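Local coordinates for putative oxidoreductase yhhX (Escherichia coli K-12, PDB 3F4L), which probably acts as an NADP-dependent oxidoreductase of the Gfo/Idh/MocA family, possibly a scyllo-inositol dehydrogenase, at residues Y122-K136 with M291-D303. Residues are numbered along the deposited sequence; the frame is centred on the assembly and turned at random.
Sequences YQNRRFDSCFLTAKK and MKPEMGDYGRVYD
Tyr-298 reaches across to Asp-128 and joins the two segments by a phenol-carboxylate hydrogen bond: OH donates to OD1 at 2.6 Å, on the syn lone pair. The other oxygen, OD2, pairs with the Arg-125 guanidinium in a salt bridge whose modelled length is doubtfully short; that guanidinium also has the Tyr-298 hydroxyl over one face. Asp-128 thus serves a phenol and an arginine with one oxygen each, a division of labour suited to a buried carboxylate.

Two further hydrogen bonds tie backbone to the opposite segment. Thr-133 OG1 accepts from Glu-294 N at 3.2 Å, nearly straight at 162°, while donating to Ser-129 O one turn back in its own helix; a hydroxyl can do both. Asp-297 N gives a weak bond to Phe-127 O beside Gly-296, whose lack of a side chain lets the backbones come together, its CA being 3.0 Å from Phe-127 O.

Aromatic and apolar contacts run alongside these bonds. Arg-300 CB sits over the centre of the Phe-127 ring, a CH-pi contact of 3.6 Å to the centroid, and its guanidinium lies with one face by CD1 of that ring. Val-301 inserts its branches between aromatics, CG2 at the edge of Phe-127 and CG1 at the edge of Tyr-122. Asn-124 holds CG between the backbone N and the carbonyl carbon (chi1 59°), which brings ND2 over the centre of the Tyr-298 ring, 3.2 Å above its plane. At the far end selenomethionine Met-291 lays CE against Thr-133 CG2, 3.7 Å away.

Polar bonds and aromatic packing together fasten the connection leaving the Rossmann sheet for helix 129-140 to the chain between strand 286-291, outermost in the C-terminal sheet within this chain, and helix 300-311; the nearby arginine probably favours an ionised Asp-128.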
ATOM      1  N   TYR A 122     -19.893  15.963 -11.419  1.00 19.29           N
ATOM      2  CA  TYR A 122     -18.816  16.936 -11.592  1.00 20.09           C
ATOM      3  C   TYR A 122     -17.531  16.273 -11.096  1.00 19.36           C
ATOM      4  O   TYR A 122     -17.248  16.289  -9.904  1.00 22.85           O
ATOM      5  CB  TYR A 122     -19.127  18.192 -10.754  1.00 20.01           C
ATOM      6  CG  TYR A 122     -18.114  19.322 -10.813  1.00 17.28           C
ATOM      7  CD1 TYR A 122     -17.752  19.911 -12.027  1.00 18.15           C
ATOM      8  CD2 TYR A 122     -17.557  19.834  -9.649  1.00 19.04           C
ATOM      9  CE1 TYR A 122     -16.861  20.986 -12.071  1.00 16.38           C
ATOM     10  CE2 TYR A 122     -16.665  20.905  -9.682  1.00 19.91           C
ATOM     11  CZ  TYR A 122     -16.326  21.471 -10.894  1.00 20.32           C
ATOM     12  OH  TYR A 122     -15.450  22.523 -10.925  1.00 22.43           O
ATOM     13  N   GLN A 123     -16.771  15.668 -12.006  1.00 16.91           N
ATOM     14  CA  GLN A 123     -15.522  15.006 -11.625  1.00 16.51           C
ATOM     15  C   GLN A 123     -14.352  15.870 -12.071  1.00 15.51           C
ATOM     16  O   GLN A 123     -13.593  15.501 -12.956  1.00 15.08           O
ATOM     17  CB  GLN A 123     -15.432  13.617 -12.272  1.00 16.16           C
ATOM     18  CG  GLN A 123     -16.568  12.678 -11.865  1.00 17.73           C
ATOM     19  CD  GLN A 123     -16.598  12.389 -10.368  1.00 22.45           C
ATOM     20  OE1 GLN A 123     -15.679  12.753  -9.634  1.00 23.33           O
ATOM     21  NE2 GLN A 123     -17.648  11.712  -9.915  1.00 18.70           N
ATOM     22  N   ASN A 124     -14.211  17.022 -11.429  1.00 15.67           N
ATOM     23  CA  ASN A 124     -13.156  17.963 -11.769  1.00 16.28           C
ATOM     24  C   ASN A 124     -11.743  17.444 -11.512  1.00 16.10           C
ATOM     25  O   ASN A 124     -10.795  17.910 -12.137  1.00 15.70           O
ATOM     26  CB  ASN A 124     -13.372  19.291 -11.020  1.00 14.89           C
ATOM     27  CG  ASN A 124     -13.379  19.126  -9.499  1.00 16.82           C
ATOM     28  OD1 ASN A 124     -14.091  18.292  -8.954  1.00 19.85           O
ATOM     29  ND2 ASN A 124     -12.587  19.944  -8.812  1.00 18.14           N
ATOM     30  N   ARG A 125     -11.585  16.477 -10.614  1.00 15.27           N
ATOM     31  CA  ARG A 125     -10.239  15.982 -10.328  1.00 16.87           C
ATOM     32  C   ARG A 125      -9.653  15.146 -11.465  1.00 16.52           C
ATOM     33  O   ARG A 125      -8.533  14.623 -11.373  1.00 16.18           O
ATOM     34  CB  ARG A 125     -10.216  15.217  -8.994  1.00 19.15           C
ATOM     35  CG  ARG A 125     -10.737  16.074  -7.821  1.00 23.02           C
ATOM     36  CD  ARG A 125     -10.089  15.733  -6.473  1.00 25.83           C
ATOM     37  NE  ARG A 125      -8.748  16.299  -6.396  1.00 29.38           N
ATOM     38  CZ  ARG A 125      -8.376  17.269  -5.564  1.00 26.86           C
ATOM     39  NH1 ARG A 125      -9.234  17.795  -4.704  1.00 25.94           N
ATOM     40  NH2 ARG A 125      -7.143  17.734  -5.624  1.00 28.25           N
ATOM     41  N   ARG A 126     -10.409  15.030 -12.550  1.00 15.94           N
ATOM     42  CA  ARG A 126      -9.914  14.320 -13.712  1.00 17.88           C
ATOM     43  C   ARG A 126      -8.970  15.288 -14.393  1.00 16.03           C
ATOM     44  O   ARG A 126      -8.242  14.932 -15.312  1.00 16.36           O
ATOM     45  CB  ARG A 126     -11.058  13.954 -14.656  1.00 17.27           C
ATOM     46  CG  ARG A 126     -11.872  12.784 -14.144  1.00 20.65           C
ATOM     47  CD  ARG A 126     -12.798  12.228 -15.209  1.00 21.06           C
ATOM     48  NE  ARG A 126     -13.532  11.075 -14.702  1.00 19.23           N
ATOM     49  CZ  ARG A 126     -14.171  10.206 -15.478  1.00 18.87           C
ATOM     50  NH1 ARG A 126     -14.160  10.367 -16.792  1.00 15.88           N
ATOM     51  NH2 ARG A 126     -14.803   9.172 -14.942  1.00 20.78           N
ATOM     52  N   PHE A 127      -8.991  16.529 -13.924  1.00 16.35           N
ATOM     53  CA  PHE A 127      -8.124  17.547 -14.479  1.00 17.27           C
ATOM     54  C   PHE A 127      -7.135  18.084 -13.447  1.00 15.70           C
ATOM     55  O   PHE A 127      -6.693  19.220 -13.548  1.00 18.66           O
ATOM     56  CB  PHE A 127      -8.968  18.676 -15.089  1.00 14.16           C
ATOM     57  CG  PHE A 127      -9.887  18.203 -16.175  1.00 14.83           C
ATOM     58  CD1 PHE A 127      -9.368  17.663 -17.350  1.00 15.89           C
ATOM     59  CD2 PHE A 127     -11.264  18.219 -16.000  1.00 15.17           C
ATOM     60  CE1 PHE A 127     -10.207  17.140 -18.333  1.00 17.49           C
ATOM     61  CE2 PHE A 127     -12.119  17.695 -16.980  1.00 15.74           C
ATOM     62  CZ  PHE A 127     -11.586  17.155 -18.147  1.00 15.59           C
ATOM     63  N   ASP A 128      -6.810  17.260 -12.449  1.00 16.23           N
ATOM     64  CA  ASP A 128      -5.811  17.617 -11.437  1.00 15.63           C
ATOM     65  C   ASP A 128      -4.467  17.409 -12.132  1.00 17.01           C
ATOM     66  O   ASP A 128      -4.286  16.414 -12.844  1.00 17.04           O
ATOM     67  CB  ASP A 128      -5.887  16.688 -10.220  1.00 13.75           C
ATOM     68  CG  ASP A 128      -6.681  17.287  -9.075  1.00 16.34           C
ATOM     69  OD1 ASP A 128      -6.942  18.519  -9.092  1.00 14.65           O
ATOM     70  OD2 ASP A 128      -7.025  16.529  -8.141  1.00 17.32           O
ATOM     71  N   SER A 129      -3.527  18.333 -11.933  1.00 15.08           N
ATOM     72  CA  SER A 129      -2.219  18.229 -12.577  1.00 15.46           C
ATOM     73  C   SER A 129      -1.461  16.954 -12.216  1.00 14.93           C
ATOM     74  O   SER A 129      -0.827  16.355 -13.073  1.00 15.72           O
ATOM     75  CB  SER A 129      -1.347  19.446 -12.241  1.00 12.24           C
ATOM     76  OG  SER A 129      -1.156  19.550 -10.854  1.00 12.35           O
ATOM     77  N   CYS A 130      -1.512  16.559 -10.949  1.00 16.64           N
ATOM     78  CA  CYS A 130      -0.835  15.345 -10.494  1.00 17.04           C
ATOM     79  C   CYS A 130      -1.362  14.126 -11.263  1.00 17.06           C
ATOM     80  O   CYS A 130      -0.594  13.331 -11.817  1.00 17.38           O
ATOM     81  CB  CYS A 130      -1.057  15.161  -8.988  1.00 14.51           C
ATOM     82  SG  CYS A 130      -2.744  15.538  -8.410  1.00 13.75           S
ATOM     83  N   PHE A 131      -2.682  13.993 -11.289  1.00 16.66           N
ATOM     84  CA  PHE A 131      -3.329  12.902 -11.996  1.00 16.05           C
ATOM     85  C   PHE A 131      -2.990  12.915 -13.489  1.00 15.15           C
ATOM     86  O   PHE A 131      -2.610  11.882 -14.061  1.00 16.01           O
ATOM     87  CB  PHE A 131      -4.847  12.994 -11.809  1.00 14.81           C
ATOM     88  CG  PHE A 131      -5.608  12.027 -12.652  1.00 14.57           C
ATOM     89  CD1 PHE A 131      -5.499  10.659 -12.435  1.00 15.37           C
ATOM     90  CD2 PHE A 131      -6.407  12.480 -13.699  1.00 14.27           C
ATOM     91  CE1 PHE A 131      -6.178   9.754 -13.256  1.00 16.85           C
ATOM     92  CE2 PHE A 131      -7.089  11.578 -14.527  1.00 13.19           C
ATOM     93  CZ  PHE A 131      -6.972  10.220 -14.304  1.00 10.42           C
ATOM     94  N   LEU A 132      -3.118  14.076 -14.126  1.00 12.69           N
ATOM     95  CA  LEU A 132      -2.827  14.162 -15.556  1.00 13.64           C
ATOM     96  C   LEU A 132      -1.390  13.771 -15.891  1.00 13.76           C
ATOM     97  O   LEU A 132      -1.131  13.217 -16.962  1.00 13.06           O
ATOM     98  CB  LEU A 132      -3.114  15.565 -16.093  1.00 14.55           C
ATOM     99  CG  LEU A 132      -4.572  16.039 -16.113  1.00 15.24           C
ATOM    100  CD1 LEU A 132      -4.614  17.483 -16.577  1.00 14.48           C
ATOM    101  CD2 LEU A 132      -5.415  15.155 -17.024  1.00 17.09           C
ATOM    102  N   THR A 133      -0.456  14.060 -14.989  1.00 12.50           N
ATOM    103  CA  THR A 133       0.935  13.698 -15.230  1.00 13.51           C
ATOM    104  C   THR A 133       1.057  12.171 -15.171  1.00 13.58           C
ATOM    105  O   THR A 133       1.725  11.567 -15.993  1.00  9.74           O
ATOM    106  CB  THR A 133       1.899  14.326 -14.177  1.00 16.14           C
ATOM    107  OG1 THR A 133       1.675  15.741 -14.091  1.00 12.91           O
ATOM    108  CG2 THR A 133       3.354  14.098 -14.592  1.00 15.34           C
ATOM    109  N   ALA A 134       0.405  11.549 -14.196  1.00 14.50           N
ATOM    110  CA  ALA A 134       0.457  10.098 -14.074  1.00 15.08           C
ATOM    111  C   ALA A 134      -0.194   9.457 -15.310  1.00 16.96           C
ATOM    112  O   ALA A 134       0.299   8.456 -15.838  1.00 15.68           O
ATOM    113  CB  ALA A 134      -0.258   9.657 -12.811  1.00 16.13           C
ATOM    114  N   LYS A 135      -1.297  10.049 -15.768  1.00 15.84           N
ATOM    115  CA  LYS A 135      -2.012   9.556 -16.945  1.00 15.85           C
ATOM    116  C   LYS A 135      -1.077   9.631 -18.156  1.00 16.84           C
ATOM    117  O   LYS A 135      -0.982   8.686 -18.940  1.00 16.19           O
ATOM    118  CB  LYS A 135      -3.277  10.406 -17.185  1.00 14.62           C
ATOM    119  CG  LYS A 135      -4.172   9.950 -18.344  1.00 17.98           C
ATOM    120  CD  LYS A 135      -5.511  10.708 -18.360  1.00 20.77           C
ATOM    121  CE  LYS A 135      -6.355  10.404 -19.609  1.00 20.60           C
ATOM    122  NZ  LYS A 135      -5.631  10.804 -20.855  1.00 22.43           N
ATOM    123  N   LYS A 136      -0.377  10.751 -18.302  1.00 16.24           N
ATOM    124  CA  LYS A 136       0.536  10.910 -19.422  1.00 19.72           C
ATOM    125  C   LYS A 136       1.611   9.829 -19.348  1.00 19.96           C
ATOM    126  O   LYS A 136       1.922   9.184 -20.354  1.00 18.77           O
ATOM    127  CB  LYS A 136       1.172  12.306 -19.399  1.00 21.76           C
ATOM    128  CG  LYS A 136       2.141  12.572 -20.552  1.00 23.02           C
ATOM    129  CD  LYS A 136       2.728  13.972 -20.451  1.00 25.73           C
ATOM    130  CE  LYS A 136       3.914  14.165 -21.399  1.00 29.07           C
ATOM    131  NZ  LYS A 136       5.098  13.335 -20.985  1.00 31.42           N
HETATM  132  N   MSE A 291       9.428  14.906 -15.336  1.00 30.37           N
HETATM  133  CA  MSE A 291       8.309  15.491 -16.071  1.00 30.24           C
HETATM  134  C   MSE A 291       7.731  16.708 -15.363  1.00 30.37           C
HETATM  135  O   MSE A 291       7.463  16.672 -14.158  1.00 28.19           O
HETATM  136  CB  MSE A 291       7.179  14.466 -16.223  1.00 30.06           C
HETATM  137  CG  MSE A 291       7.514  13.228 -17.022  1.00 30.90           C
HETATM  138 SE   MSE A 291       6.257  11.794 -16.625  0.77 36.88          SE
HETATM  139  CE  MSE A 291       4.705  12.450 -17.585  1.00 27.67           C
ATOM    140  N   LYS A 292       7.530  17.782 -16.115  1.00 28.93           N
ATOM    141  CA  LYS A 292       6.938  18.980 -15.540  1.00 30.36           C
ATOM    142  C   LYS A 292       5.441  18.676 -15.445  1.00 29.09           C
ATOM    143  O   LYS A 292       4.850  18.166 -16.393  1.00 29.84           O
ATOM    144  CB  LYS A 292       7.199  20.186 -16.446  1.00 31.96           C
ATOM    145  CG  LYS A 292       6.796  21.516 -15.837  1.00 36.44           C
ATOM    146  CD  LYS A 292       7.554  22.677 -16.481  1.00 37.50           C
ATOM    147  CE  LYS A 292       7.315  22.743 -17.984  1.00 40.41           C
ATOM    148  NZ  LYS A 292       5.880  22.977 -18.299  1.00 40.80           N
ATOM    149  N   PRO A 293       4.817  18.970 -14.298  1.00 28.17           N
ATOM    150  CA  PRO A 293       3.387  18.712 -14.113  1.00 26.92           C
ATOM    151  C   PRO A 293       2.538  19.250 -15.252  1.00 27.68           C
ATOM    152  O   PRO A 293       2.709  20.391 -15.670  1.00 26.65           O
ATOM    153  CB  PRO A 293       3.071  19.427 -12.807  1.00 25.89           C
ATOM    154  CG  PRO A 293       4.352  19.362 -12.065  1.00 26.74           C
ATOM    155  CD  PRO A 293       5.365  19.684 -13.129  1.00 27.70           C
ATOM    156  N   GLU A 294       1.635  18.420 -15.760  1.00 28.36           N
ATOM    157  CA  GLU A 294       0.733  18.853 -16.816  1.00 31.06           C
ATOM    158  C   GLU A 294      -0.138  19.891 -16.125  1.00 31.84           C
ATOM    159  O   GLU A 294      -0.391  19.776 -14.929  1.00 33.10           O
ATOM    160  CB  GLU A 294      -0.117  17.679 -17.305  1.00 32.50           C
ATOM    161  CG  GLU A 294       0.675  16.595 -18.016  1.00 35.22           C
ATOM    162  CD  GLU A 294       1.294  17.082 -19.317  1.00 38.42           C
ATOM    163  OE1 GLU A 294       0.539  17.484 -20.233  1.00 38.41           O
ATOM    164  OE2 GLU A 294       2.537  17.065 -19.425  1.00 38.16           O
HETATM  165  N   MSE A 295      -0.584  20.909 -16.853  1.00 32.15           N
HETATM  166  CA  MSE A 295      -1.410  21.951 -16.246  1.00 32.46           C
HETATM  167  C   MSE A 295      -2.835  21.477 -15.965  1.00 30.73           C
HETATM  168  O   MSE A 295      -3.518  20.952 -16.850  1.00 29.05           O
HETATM  169  CB  MSE A 295      -1.464  23.180 -17.150  1.00 37.89           C
HETATM  170  CG  MSE A 295      -2.046  24.420 -16.476  1.00 45.79           C
HETATM  171 SE   MSE A 295      -2.656  25.744 -17.764  0.66 59.15          SE
HETATM  172  CE  MSE A 295      -4.459  26.016 -17.100  1.00 54.44           C
ATOM    173  N   GLY A 296      -3.280  21.673 -14.731  1.00 29.25           N
ATOM    174  CA  GLY A 296      -4.625  21.270 -14.358  1.00 28.19           C
ATOM    175  C   GLY A 296      -5.587  22.433 -14.528  1.00 28.47           C
ATOM    176  O   GLY A 296      -5.191  23.597 -14.392  1.00 28.47           O
ATOM    177  N   ASP A 297      -6.848  22.126 -14.823  1.00 26.97           N
ATOM    178  CA  ASP A 297      -7.857  23.163 -15.008  1.00 24.10           C
ATOM    179  C   ASP A 297      -9.258  22.573 -14.838  1.00 22.82           C
ATOM    180  O   ASP A 297      -9.775  21.900 -15.741  1.00 21.69           O
ATOM    181  CB  ASP A 297      -7.692  23.795 -16.400  1.00 25.47           C
ATOM    182  CG  ASP A 297      -8.706  24.899 -16.677  1.00 25.74           C
ATOM    183  OD1 ASP A 297      -9.362  25.372 -15.728  1.00 25.41           O
ATOM    184  OD2 ASP A 297      -8.840  25.305 -17.852  1.00 27.41           O
ATOM    185  N   TYR A 298      -9.872  22.829 -13.681  1.00 20.78           N
ATOM    186  CA  TYR A 298     -11.206  22.297 -13.404  1.00 18.25           C
ATOM    187  C   TYR A 298     -12.256  22.791 -14.393  1.00 16.77           C
ATOM    188  O   TYR A 298     -13.309  22.172 -14.547  1.00 16.00           O
ATOM    189  CB  TYR A 298     -11.647  22.651 -11.982  1.00 16.60           C
ATOM    190  CG  TYR A 298     -10.783  22.040 -10.904  1.00 15.94           C
ATOM    191  CD1 TYR A 298     -10.178  20.797 -11.094  1.00 16.36           C
ATOM    192  CD2 TYR A 298     -10.611  22.674  -9.672  1.00 16.94           C
ATOM    193  CE1 TYR A 298      -9.427  20.196 -10.085  1.00 15.86           C
ATOM    194  CE2 TYR A 298      -9.857  22.077  -8.649  1.00 14.26           C
ATOM    195  CZ  TYR A 298      -9.271  20.840  -8.868  1.00 16.42           C
ATOM    196  OH  TYR A 298      -8.538  20.227  -7.872  1.00 17.77           O
ATOM    197  N   GLY A 299     -11.947  23.895 -15.069  1.00 14.01           N
ATOM    198  CA  GLY A 299     -12.873  24.465 -16.033  1.00 15.08           C
ATOM    199  C   GLY A 299     -13.005  23.625 -17.286  1.00 17.15           C
ATOM    200  O   GLY A 299     -13.893  23.856 -18.109  1.00 15.61           O
ATOM    201  N   ARG A 300     -12.119  22.648 -17.434  1.00 15.14           N
ATOM    202  CA  ARG A 300     -12.165  21.780 -18.598  1.00 18.19           C
ATOM    203  C   ARG A 300     -13.447  20.949 -18.590  1.00 16.46           C
ATOM    204  O   ARG A 300     -13.832  20.395 -19.613  1.00 17.91           O
ATOM    205  CB  ARG A 300     -10.898  20.915 -18.653  1.00 17.57           C
ATOM    206  CG  ARG A 300      -9.714  21.729 -19.197  1.00 24.20           C
ATOM    207  CD  ARG A 300      -8.339  21.214 -18.781  1.00 27.86           C
ATOM    208  NE  ARG A 300      -8.048  19.885 -19.298  1.00 31.15           N
ATOM    209  CZ  ARG A 300      -6.873  19.276 -19.161  1.00 33.63           C
ATOM    210  NH1 ARG A 300      -5.883  19.896 -18.523  1.00 31.97           N
ATOM    211  NH2 ARG A 300      -6.694  18.051 -19.653  1.00 31.88           N
ATOM    212  N   VAL A 301     -14.105  20.886 -17.435  1.00 14.96           N
ATOM    213  CA  VAL A 301     -15.367  20.174 -17.299  1.00 14.56           C
ATOM    214  C   VAL A 301     -16.391  20.961 -18.115  1.00 16.06           C
ATOM    215  O   VAL A 301     -17.179  20.397 -18.869  1.00 16.38           O
ATOM    216  CB  VAL A 301     -15.838  20.122 -15.818  1.00 13.64           C
ATOM    217  CG1 VAL A 301     -17.300  19.656 -15.749  1.00 14.23           C
ATOM    218  CG2 VAL A 301     -14.946  19.172 -15.004  1.00 11.61           C
ATOM    219  N   TYR A 302     -16.367  22.280 -17.969  1.00 18.10           N
ATOM    220  CA  TYR A 302     -17.300  23.112 -18.706  1.00 18.26           C
ATOM    221  C   TYR A 302     -16.952  23.158 -20.192  1.00 19.54           C
ATOM    222  O   TYR A 302     -17.845  23.279 -21.039  1.00 19.04           O
ATOM    223  CB  TYR A 302     -17.361  24.515 -18.106  1.00 17.26           C
ATOM    224  CG  TYR A 302     -18.100  24.552 -16.774  1.00 16.96           C
ATOM    225  CD1 TYR A 302     -17.430  24.333 -15.564  1.00 15.86           C
ATOM    226  CD2 TYR A 302     -19.480  24.754 -16.735  1.00 17.34           C
ATOM    227  CE1 TYR A 302     -18.121  24.315 -14.346  1.00 16.85           C
ATOM    228  CE2 TYR A 302     -20.182  24.737 -15.523  1.00 18.20           C
ATOM    229  CZ  TYR A 302     -19.496  24.519 -14.340  1.00 15.99           C
ATOM    230  OH  TYR A 302     -20.193  24.495 -13.166  1.00 18.66           O
ATOM    231  N   ASP A 303     -15.667  23.039 -20.518  1.00 19.02           N
ATOM    232  CA  ASP A 303     -15.282  23.044 -21.925  1.00 19.82           C
ATOM    233  C   ASP A 303     -15.818  21.759 -22.562  1.00 18.91           C
ATOM    234  O   ASP A 303     -16.139  21.742 -23.746  1.00 19.46           O
ATOM    235  CB  ASP A 303     -13.754  23.128 -22.098  1.00 19.20           C
ATOM    236  CG  ASP A 303     -13.173  24.416 -21.538  1.00 22.26           C
ATOM    237  OD1 ASP A 303     -13.833  25.467 -21.661  1.00 21.00           O
ATOM    238  OD2 ASP A 303     -12.055  24.388 -20.983  1.00 21.46           O
TER